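Local atomic coordinates of tyrosyl-tRNA synthetase (Pyrococcus horikoshii, PDB entry 2CYC), a protein that probably activates tyrosine with ATP to form Tyr-AMP and transfers it to the acceptor end of tRNA(Tyr), as a class I aminoacyl-tRNA synthetase. Residues Ser43-Leu48 with Glu363-Met368; Val70-Trp75 with Val93-Phe98; Val89-Ala94 with Leu120-Leu125. All blocks are in the same frame, centred on the assembly; numbering follows the deposited sequence.

Interaction 1: residues Ser43-Leu48 with Glu363-Met368; sequences SGYIHL and EPLELM
M368, on the C-terminal helix 363-370, runs along the Y45 ring and on to the backbone of G44. Its CB sits 3.4 Å from Y45 CE2 and also lies against the phenol oxygen, with M368 CB to Y45 OH at 3.5 Å. CG stays with the same carbon, 3.8 Å from Y45 CE2. The chain then bends about CB-CG (chi2 -50°) and again about CG-SD (chi3 -78°), which carries the methyl CE over one face of the ring to stop 3.7 Å from G44 C. The two side chains thus pass in opposite senses. L365, one turn earlier on the helix, meets the rim of the ring close to its plane, with CD2 4.0 Å from Y45 CE2. Y97 of helix 87-108 touches both Y45 and M368, and H264 brings a second ring to Y45, steeply inclined.

The loop 43-48 joins strand 36-40 to helix 48-63. Its end at H47-L48 corresponds to the start of the class I HIGH signature, and H47 NE2 is hydrogen-bonded to S253 of the KMSKS region. No hydrogen bond or salt bridge crosses between loop and helix. The contact is van der Waals packing of a thioether chain and a leucine on a phenol, so it depends on fit rather than on matched polar groups.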
loop_
_atom_site.group_PDB
_atom_site.type_symbol
_atom_site.label_atom_id
_atom_site.label_comp_id
_atom_site.label_asym_id
_atom_site.label_seq_id
_atom_site.Cartn_x
_atom_site.Cartn_y
_atom_site.Cartn_z
ATOM N N SER A 43 -4.021 -3.105 21.697
ATOM C CA SER A 43 -3.492 -1.882 22.306
ATOM C C SER A 43 -4.049 -1.476 23.658
ATOM O O SER A 43 -4.051 -0.286 23.976
ATOM C CB SER A 43 -3.718 -0.709 21.365
ATOM O OG SER A 43 -5.110 -0.485 21.192
ATOM N N GLY A 44 -4.529 -2.427 24.449
ATOM C CA GLY A 44 -5.063 -2.071 25.751
ATOM C C GLY A 44 -5.986 -3.119 26.337
ATOM O O GLY A 44 -6.188 -4.189 25.750
ATOM N N TYR A 45 -6.547 -2.807 27.502
ATOM C CA TYR A 45 -7.458 -3.712 28.183
ATOM C C TYR A 45 -8.760 -3.831 27.413
ATOM O O TYR A 45 -9.208 -2.882 26.773
ATOM C CB TYR A 45 -7.730 -3.223 29.611
ATOM C CG TYR A 45 -6.495 -3.244 30.489
ATOM C CD1 TYR A 45 -5.864 -2.060 30.869
ATOM C CD2 TYR A 45 -5.951 -4.452 30.924
ATOM C CE1 TYR A 45 -4.715 -2.078 31.661
ATOM C CE2 TYR A 45 -4.802 -4.485 31.719
ATOM C CZ TYR A 45 -4.189 -3.294 32.082
ATOM O OH TYR A 45 -3.053 -3.319 32.860
ATOM N N ILE A 46 -9.357 -5.014 27.470
ATOM C CA ILE A 46 -10.604 -5.273 26.770
ATOM C C ILE A 46 -11.792 -4.707 27.550
ATOM O O ILE A 46 -12.129 -5.215 28.622
ATOM C CB ILE A 46 -10.805 -6.792 26.573
ATOM C CG1 ILE A 46 -9.708 -7.344 25.652
ATOM C CG2 ILE A 46 -12.204 -7.071 26.011
ATOM C CD1 ILE A 46 -9.613 -8.869 25.667
ATOM N N HIS A 47 -12.417 -3.654 27.022
ATOM C CA HIS A 47 -13.577 -3.065 27.693
ATOM C C HIS A 47 -14.817 -3.854 27.279
ATOM O O HIS A 47 -14.741 -4.669 26.364
ATOM C CB HIS A 47 -13.706 -1.567 27.354
ATOM C CG HIS A 47 -13.961 -1.278 25.908
ATOM N ND1 HIS A 47 -15.181 -1.504 25.307
ATOM C CD2 HIS A 47 -13.164 -0.742 24.952
ATOM C CE1 HIS A 47 -15.127 -1.118 24.045
ATOM N NE2 HIS A 47 -13.914 -0.651 23.803
ATOM N N LEU A 48 -15.948 -3.627 27.949
ATOM C CA LEU A 48 -17.172 -4.396 27.675
ATOM C C LEU A 48 -17.683 -4.382 26.238
ATOM O O LEU A 48 -18.256 -5.375 25.768
ATOM C CB LEU A 48 -18.305 -3.961 28.618
ATOM C CG LEU A 48 -17.966 -3.969 30.110
ATOM C CD1 LEU A 48 -19.236 -3.754 30.938
ATOM C CD2 LEU A 48 -17.313 -5.289 30.470
ATOM N N GLU A 363 -0.222 -14.087 34.867
ATOM C CA GLU A 363 0.746 -13.700 33.839
ATOM C C GLU A 363 0.201 -12.620 32.893
ATOM O O GLU A 363 0.815 -11.568 32.724
ATOM C CB GLU A 363 1.178 -14.921 33.016
ATOM C CG GLU A 363 1.722 -16.096 33.832
ATOM C CD GLU A 363 0.663 -16.747 34.717
ATOM O OE1 GLU A 363 -0.399 -17.154 34.193
ATOM O OE2 GLU A 363 0.898 -16.857 35.940
ATOM N N PRO A 364 -0.972 -12.867 32.282
ATOM C CA PRO A 364 -1.572 -11.903 31.354
ATOM C C PRO A 364 -1.656 -10.461 31.867
ATOM O O PRO A 364 -1.187 -9.533 31.207
ATOM C CB PRO A 364 -2.944 -12.508 31.073
ATOM C CG PRO A 364 -2.671 -13.991 31.129
ATOM C CD PRO A 364 -1.790 -14.093 32.369
ATOM N N LEU A 365 -2.245 -10.271 33.039
ATOM C CA LEU A 365 -2.380 -8.929 33.583
ATOM C C LEU A 365 -1.045 -8.322 34.002
ATOM O O LEU A 365 -0.870 -7.103 33.950
ATOM C CB LEU A 365 -3.373 -8.931 34.750
ATOM C CG LEU A 365 -4.820 -9.165 34.295
ATOM C CD1 LEU A 365 -5.779 -9.013 35.487
ATOM C CD2 LEU A 365 -5.166 -8.159 33.191
ATOM N N GLU A 366 -0.100 -9.162 34.414
ATOM C CA GLU A 366 1.214 -8.656 34.793
ATOM C C GLU A 366 1.863 -8.114 33.515
ATOM O O GLU A 366 2.451 -7.034 33.515
ATOM C CB GLU A 366 2.059 -9.774 35.413
ATOM C CG GLU A 366 1.432 -10.339 36.683
ATOM C CD GLU A 366 2.222 -11.480 37.300
ATOM O OE1 GLU A 366 2.540 -12.455 36.583
ATOM O OE2 GLU A 366 2.512 -11.406 38.514
ATOM N N LEU A 367 1.739 -8.858 32.420
ATOM C CA LEU A 367 2.299 -8.403 31.153
ATOM C C LEU A 367 1.720 -7.028 30.816
ATOM O O LEU A 367 2.459 -6.098 30.504
ATOM C CB LEU A 367 1.958 -9.387 30.029
ATOM C CG LEU A 367 2.092 -8.852 28.594
ATOM C CD1 LEU A 367 3.546 -8.421 28.313
ATOM C CD2 LEU A 367 1.662 -9.944 27.609
ATOM N N MET A 368 0.396 -6.905 30.895
ATOM C CA MET A 368 -0.281 -5.644 30.588
ATOM C C MET A 368 0.195 -4.468 31.433
ATOM O O MET A 368 0.369 -3.364 30.917
ATOM C CB MET A 368 -1.797 -5.795 30.742
ATOM C CG MET A 368 -2.445 -6.710 29.703
ATOM S SD MET A 368 -1.951 -6.295 27.996
ATOM C CE MET A 368 -2.991 -4.826 27.653
#

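Interaction 2: residues Val70-Trp75 with Val93-Phe98; sequences VFLADW and VALKYF. With TYR (tyrosine), chain C.
With chi1 of -49°, L72 places CG opposite its carbonyl carbon and spreads its two methyls towards helix 87-108; F98, whose CG stands opposite its own backbone N (chi1 -160°), sends its ring back to meet them. L72 CD2 comes to 3.6 Å from F98 CD1, approaching the ring obliquely while the two side chains run past each other head to tail. The other branch, CD1, meets L95 CD1 at 4.0 Å, and there the side chains cross at about a right angle. Between these two, A94 presents its methyl, CB, 4.2 Å from L72 CB, and its carbonyl oxygen lies near L72 CD1, the small residue allowing the leucine to settle close to the helix backbone. F98 is brought round by a pi-type turn, in which V93 O accepts both Y97 N and F98 N.

The neighbours of L72 serve the tyrosine pocket instead. F71 CE2 lies 3.6 Å from the ligand's OH, again obliquely to the ring, and A73 CB touches the ligand's CD2 at 3.5 Å. Cutting F71 back to an alanine here would probably leave the hydroxyl end of the bound tyrosine without its aromatic neighbour and open a gap beside it. An inverse gamma turn centred on A73, with D74 N bonded to L72 O at 2.9 Å, turns the chain from the strand into helix 74-79.

Strand 69-72 runs parallel between strands 36-40 and 117-120 in the Rossmann-type catalytic sheet. The axes of strand 70-72 and helix 93-98 approach to 10.2 Å, with 132° between their directions, and helix 87-108 packs on the sheet as the connection that leads on to strand 117-120.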
loop_
_atom_site.group_PDB
_atom_site.type_symbol
_atom_site.label_atom_id
_atom_site.label_comp_id
_atom_site.label_asym_id
_atom_site.label_seq_id
_atom_site.Cartn_x
_atom_site.Cartn_y
_atom_site.Cartn_z
ATOM N N VAL A 70 -11.631 -14.986 15.434
ATOM C CA VAL A 70 -11.153 -13.733 16.021
ATOM C C VAL A 70 -9.807 -13.484 15.327
ATOM O O VAL A 70 -8.915 -14.337 15.353
ATOM C CB VAL A 70 -10.938 -13.851 17.550
ATOM C CG1 VAL A 70 -10.115 -12.661 18.063
ATOM C CG2 VAL A 70 -12.291 -13.911 18.262
ATOM N N PHE A 71 -9.692 -12.319 14.696
ATOM C CA PHE A 71 -8.511 -11.902 13.944
ATOM C C PHE A 71 -7.740 -10.854 14.761
ATOM O O PHE A 71 -8.251 -9.755 15.011
ATOM C CB PHE A 71 -8.993 -11.305 12.613
ATOM C CG PHE A 71 -7.901 -10.996 11.621
ATOM C CD1 PHE A 71 -7.274 -12.019 10.908
ATOM C CD2 PHE A 71 -7.571 -9.669 11.326
ATOM C CE1 PHE A 71 -6.339 -11.729 9.909
ATOM C CE2 PHE A 71 -6.634 -9.363 10.327
ATOM C CZ PHE A 71 -6.020 -10.402 9.615
ATOM N N LEU A 72 -6.519 -11.207 15.174
ATOM C CA LEU A 72 -5.665 -10.323 15.971
ATOM C C LEU A 72 -4.811 -9.526 14.977
ATOM O O LEU A 72 -3.831 -10.037 14.419
ATOM C CB LEU A 72 -4.792 -11.171 16.905
ATOM C CG LEU A 72 -5.567 -12.242 17.692
ATOM C CD1 LEU A 72 -4.622 -13.313 18.245
ATOM C CD2 LEU A 72 -6.349 -11.584 18.814
ATOM N N ALA A 73 -5.202 -8.273 14.760
ATOM C CA ALA A 73 -4.543 -7.405 13.777
ATOM C C ALA A 73 -3.221 -6.795 14.229
ATOM O O ALA A 73 -3.157 -5.585 14.487
ATOM C CB ALA A 73 -5.521 -6.299 13.356
ATOM N N ASP A 74 -2.162 -7.614 14.282
ATOM C CA ASP A 74 -0.867 -7.128 14.751
ATOM C C ASP A 74 -0.174 -6.069 13.891
ATOM O O ASP A 74 0.119 -4.983 14.398
ATOM C CB ASP A 74 0.093 -8.305 15.083
ATOM C CG ASP A 74 0.286 -9.297 13.931
ATOM O OD1 ASP A 74 -0.400 -9.207 12.886
ATOM O OD2 ASP A 74 1.143 -10.196 14.096
ATOM N N TRP A 75 0.083 -6.352 12.611
ATOM C CA TRP A 75 0.736 -5.352 11.757
ATOM C C TRP A 75 -0.123 -4.097 11.686
ATOM O O TRP A 75 0.401 -2.979 11.640
ATOM C CB TRP A 75 0.966 -5.875 10.331
ATOM C CG TRP A 75 2.076 -6.867 10.206
ATOM C CD1 TRP A 75 2.592 -7.660 11.200
ATOM C CD2 TRP A 75 2.744 -7.257 8.997
ATOM N NE1 TRP A 75 3.532 -8.521 10.680
ATOM C CE2 TRP A 75 3.646 -8.298 9.333
ATOM C CE3 TRP A 75 2.664 -6.835 7.661
ATOM C CZ2 TRP A 75 4.464 -8.924 8.379
ATOM C CZ3 TRP A 75 3.478 -7.458 6.706
ATOM C CH2 TRP A 75 4.367 -8.493 7.075
ATOM N N VAL A 93 1.344 -9.388 23.469
ATOM C CA VAL A 93 0.085 -8.996 24.090
ATOM C C VAL A 93 -1.095 -9.701 23.427
ATOM O O VAL A 93 -1.997 -10.194 24.103
ATOM C CB VAL A 93 -0.136 -7.466 23.993
ATOM C CG1 VAL A 93 -1.562 -7.118 24.395
ATOM C CG2 VAL A 93 0.860 -6.733 24.904
ATOM N N ALA A 94 -1.085 -9.743 22.101
ATOM C CA ALA A 94 -2.159 -10.380 21.351
ATOM C C ALA A 94 -2.336 -11.843 21.774
ATOM O O ALA A 94 -3.443 -12.288 22.075
ATOM C CB ALA A 94 -1.860 -10.293 19.844
ATOM N N LEU A 95 -1.230 -12.578 21.808
ATOM C CA LEU A 95 -1.241 -13.988 22.173
ATOM C C LEU A 95 -1.345 -14.300 23.665
ATOM O O LEU A 95 -1.965 -15.287 24.049
ATOM C CB LEU A 95 0.014 -14.666 21.609
ATOM C CG LEU A 95 -0.128 -15.377 20.257
ATOM C CD1 LEU A 95 -0.942 -14.531 19.291
ATOM C CD2 LEU A 95 1.253 -15.673 19.701
ATOM N N LYS A 96 -0.753 -13.469 24.510
ATOM C CA LYS A 96 -0.774 -13.754 25.936
ATOM C C LYS A 96 -1.887 -13.120 26.739
ATOM O O LYS A 96 -2.222 -13.606 27.820
ATOM C CB LYS A 96 0.580 -13.400 26.551
ATOM C CG LYS A 96 1.695 -14.327 26.104
ATOM C CD LYS A 96 3.024 -13.919 26.722
ATOM C CE LYS A 96 4.128 -14.915 26.382
ATOM N NZ LYS A 96 5.447 -14.505 26.949
ATOM N N TYR A 97 -2.463 -12.041 26.228
ATOM C CA TYR A 97 -3.546 -11.379 26.948
ATOM C C TYR A 97 -4.852 -11.294 26.179
ATOM O O TYR A 97 -5.884 -11.786 26.631
ATOM C CB TYR A 97 -3.151 -9.956 27.347
ATOM C CG TYR A 97 -4.341 -9.132 27.796
ATOM C CD1 TYR A 97 -4.951 -9.368 29.034
ATOM C CD2 TYR A 97 -4.901 -8.166 26.958
ATOM C CE1 TYR A 97 -6.084 -8.665 29.424
ATOM C CE2 TYR A 97 -6.041 -7.456 27.336
ATOM C CZ TYR A 97 -6.628 -7.711 28.572
ATOM O OH TYR A 97 -7.749 -7.013 28.958
ATOM N N PHE A 98 -4.802 -10.655 25.016
ATOM C CA PHE A 98 -6.003 -10.444 24.224
ATOM C C PHE A 98 -6.756 -11.703 23.835
ATOM O O PHE A 98 -7.972 -11.774 23.999
ATOM C CB PHE A 98 -5.677 -9.618 22.973
ATOM C CG PHE A 98 -6.882 -8.972 22.369
ATOM C CD1 PHE A 98 -7.722 -9.687 21.516
ATOM C CD2 PHE A 98 -7.225 -7.666 22.708
ATOM C CE1 PHE A 98 -8.889 -9.110 21.011
ATOM C CE2 PHE A 98 -8.394 -7.079 22.207
ATOM C CZ PHE A 98 -9.225 -7.807 21.357
HETATM N N TYR C . -9.891 -1.578 12.206
HETATM C CA TYR C . -10.303 -2.465 13.336
HETATM C C TYR C . -10.382 -1.669 14.638
HETATM O O TYR C . -9.947 -0.497 14.642
HETATM C CB TYR C . -9.304 -3.623 13.490
HETATM C CG TYR C . -9.272 -4.558 12.297
HETATM C CD1 TYR C . -10.408 -5.268 11.910
HETATM C CD2 TYR C . -8.102 -4.735 11.554
HETATM C CE1 TYR C . -10.382 -6.133 10.802
HETATM C CE2 TYR C . -8.062 -5.598 10.459
HETATM C CZ TYR C . -9.202 -6.289 10.083
HETATM O OH TYR C . -9.156 -7.132 8.986
HETATM O OXT TYR C . -10.871 -2.228 15.638
#

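Interaction 3: residues Val89-Ala94 with Leu120-Leu125; sequences VIQEVA and LASEIL
L120 lays its CD1 methyl against A94, 4.1 Å from A94 CB, and turns its other methyl, CD2, towards the aliphatic part of Q91, 4.5 Å from Q91 CG. This is the return half of a beta-alpha-beta crossover of the Rossmann-type fold: after strand 69-72 and the short helix 74-79, helix 87-108 leads to the parallel neighbour 117-120, whose last residue here leans back on the helix it came from. The leucine gets there because its CG stands opposite the backbone N (chi1 -173°), which carries both methyls out from the sheet to the helix surface.

One helical turn before A94, Q91 stretches out beyond CG and brings its end up beside S122. The S122 hydroxyl, held in the crowded position between its backbone N and carbonyl carbon, is hydrogen-bonded to OD2 of D74, whose carboxylate also touches Q91 and L120. The buried S122 hydroxyl is thus satisfied by D74, at the start of helix 74-79. Further along the short helix 122-125, I124 and L125 pack against helix 164-178, where both touch the tyrosine-binding D175.

The turn out of the strand is held by its own backbone. E123 N bonds to L120 O at 2.8 Å, and A121 O takes two donors, I124 N at 2.8 Å and L125 N at 3.0 Å. E123 reaches back to the start of this turn: its OE1 accepts from L120 N at 2.9 Å, nearly straight at 170°, with the donor standing above the carboxylate plane, 72° out of it.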
loop_
_atom_site.group_PDB
_atom_site.type_symbol
_atom_site.label_atom_id
_atom_site.label_comp_id
_atom_site.label_asym_id
_atom_site.label_seq_id
_atom_site.Cartn_x
_atom_site.Cartn_y
_atom_site.Cartn_z
ATOM N N VAL A 89 5.972 -6.349 21.000
ATOM C CA VAL A 89 5.128 -6.258 22.179
ATOM C C VAL A 89 3.669 -6.476 21.790
ATOM O O VAL A 89 2.909 -7.116 22.526
ATOM C CB VAL A 89 5.295 -4.888 22.880
ATOM C CG1 VAL A 89 4.319 -4.768 24.042
ATOM C CG2 VAL A 89 6.729 -4.748 23.395
ATOM N N ILE A 90 3.285 -5.939 20.633
ATOM C CA ILE A 90 1.926 -6.099 20.131
ATOM C C ILE A 90 1.613 -7.589 20.005
ATOM O O ILE A 90 0.566 -8.059 20.451
ATOM C CB ILE A 90 1.776 -5.402 18.755
ATOM C CG1 ILE A 90 1.654 -3.893 18.972
ATOM C CG2 ILE A 90 0.566 -5.956 17.984
ATOM C CD1 ILE A 90 1.821 -3.066 17.699
ATOM N N GLN A 91 2.549 -8.333 19.426
ATOM C CA GLN A 91 2.368 -9.766 19.233
ATOM C C GLN A 91 2.312 -10.574 20.531
ATOM O O GLN A 91 1.534 -11.524 20.650
ATOM C CB GLN A 91 3.457 -10.292 18.290
ATOM C CG GLN A 91 3.188 -9.855 16.845
ATOM C CD GLN A 91 4.318 -10.167 15.876
ATOM O OE1 GLN A 91 4.083 -10.374 14.682
ATOM N NE2 GLN A 91 5.541 -10.180 16.374
ATOM N N GLU A 92 3.114 -10.185 21.511
ATOM C CA GLU A 92 3.115 -10.891 22.779
ATOM C C GLU A 92 1.782 -10.646 23.486
ATOM O O GLU A 92 1.170 -11.573 24.031
ATOM C CB GLU A 92 4.274 -10.407 23.656
ATOM C CG GLU A 92 4.117 -10.821 25.108
ATOM C CD GLU A 92 5.377 -10.625 25.921
ATOM O OE1 GLU A 92 6.059 -9.594 25.726
ATOM O OE2 GLU A 92 5.672 -11.499 26.767
ATOM N N VAL A 93 1.344 -9.388 23.469
ATOM C CA VAL A 93 0.085 -8.996 24.090
ATOM C C VAL A 93 -1.095 -9.701 23.427
ATOM O O VAL A 93 -1.997 -10.194 24.103
ATOM C CB VAL A 93 -0.136 -7.466 23.993
ATOM C CG1 VAL A 93 -1.562 -7.118 24.395
ATOM C CG2 VAL A 93 0.860 -6.733 24.904
ATOM N N ALA A 94 -1.085 -9.743 22.101
ATOM C CA ALA A 94 -2.159 -10.380 21.351
ATOM C C ALA A 94 -2.336 -11.843 21.774
ATOM O O ALA A 94 -3.443 -12.288 22.075
ATOM C CB ALA A 94 -1.860 -10.293 19.844
ATOM N N LEU A 120 -3.546 -14.849 14.113
ATOM C CA LEU A 120 -2.688 -13.679 14.267
ATOM C C LEU A 120 -2.549 -13.157 12.832
ATOM O O LEU A 120 -2.138 -13.909 11.950
ATOM C CB LEU A 120 -1.321 -14.099 14.820
ATOM C CG LEU A 120 -0.355 -12.971 15.208
ATOM C CD1 LEU A 120 -1.021 -12.059 16.235
ATOM C CD2 LEU A 120 0.940 -13.559 15.769
ATOM N N ALA A 121 -2.885 -11.890 12.587
ATOM C CA ALA A 121 -2.824 -11.342 11.219
ATOM C C ALA A 121 -1.554 -11.685 10.452
ATOM O O ALA A 121 -1.617 -12.056 9.278
ATOM C CB ALA A 121 -3.015 -9.811 11.233
ATOM N N SER A 122 -0.404 -11.562 11.102
ATOM C CA SER A 122 0.854 -11.850 10.422
ATOM C C SER A 122 0.899 -13.244 9.783
ATOM O O SER A 122 1.697 -13.481 8.874
ATOM C CB SER A 122 2.036 -11.648 11.386
ATOM O OG SER A 122 1.835 -12.333 12.605
ATOM N N GLU A 123 0.040 -14.156 10.241
ATOM C CA GLU A 123 -0.013 -15.496 9.667
ATOM C C GLU A 123 -0.346 -15.370 8.179
ATOM O O GLU A 123 0.160 -16.139 7.358
ATOM C CB GLU A 123 -1.088 -16.359 10.354
ATOM C CG GLU A 123 -0.894 -16.593 11.860
ATOM C CD GLU A 123 -2.035 -17.409 12.490
ATOM O OE1 GLU A 123 -2.208 -17.356 13.734
ATOM O OE2 GLU A 123 -2.753 -18.107 11.739
ATOM N N ILE A 124 -1.207 -14.415 7.821
ATOM C CA ILE A 124 -1.526 -14.247 6.406
ATOM C C ILE A 124 -0.726 -13.107 5.781
ATOM O O ILE A 124 -0.404 -13.164 4.598
ATOM C CB ILE A 124 -3.051 -13.998 6.150
ATOM C CG1 ILE A 124 -3.488 -12.645 6.719
ATOM C CG2 ILE A 124 -3.878 -15.127 6.770
ATOM C CD1 ILE A 124 -4.953 -12.284 6.391
ATOM N N LEU A 125 -0.387 -12.080 6.557
ATOM C CA LEU A 125 0.366 -10.945 5.999
ATOM C C LEU A 125 1.784 -11.328 5.554
ATOM O O LEU A 125 2.390 -10.654 4.720
ATOM C CB LEU A 125 0.423 -9.785 7.005
ATOM C CG LEU A 125 -0.917 -9.389 7.639
ATOM C CD1 LEU A 125 -0.707 -8.257 8.657
ATOM C CD2 LEU A 125 -1.891 -8.962 6.552
#

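Overall arrangement
Helix 87-108 ties the three contacts together. Interactions 2 and 3 share V93 and A94, lie about 5 Å apart between centres, and are stitched by the backbone bond from A121 N to L72 O (2.8 Å). Interaction 1 lies about 11 Å from interaction 2, centre to centre, and reaches it through Y97, whose OH is 3.0 Å from I46 N; M368 SD packs on V93 CG1 at 3.7 Å. Only interaction 2 lines the ligand pocket directly. The L72 side chain is about 10 Å from that of Y37, the S122 side chain about 10 Å from that of D175, and G44 CA about 12 Å from the nearest atom of bound tyrosine.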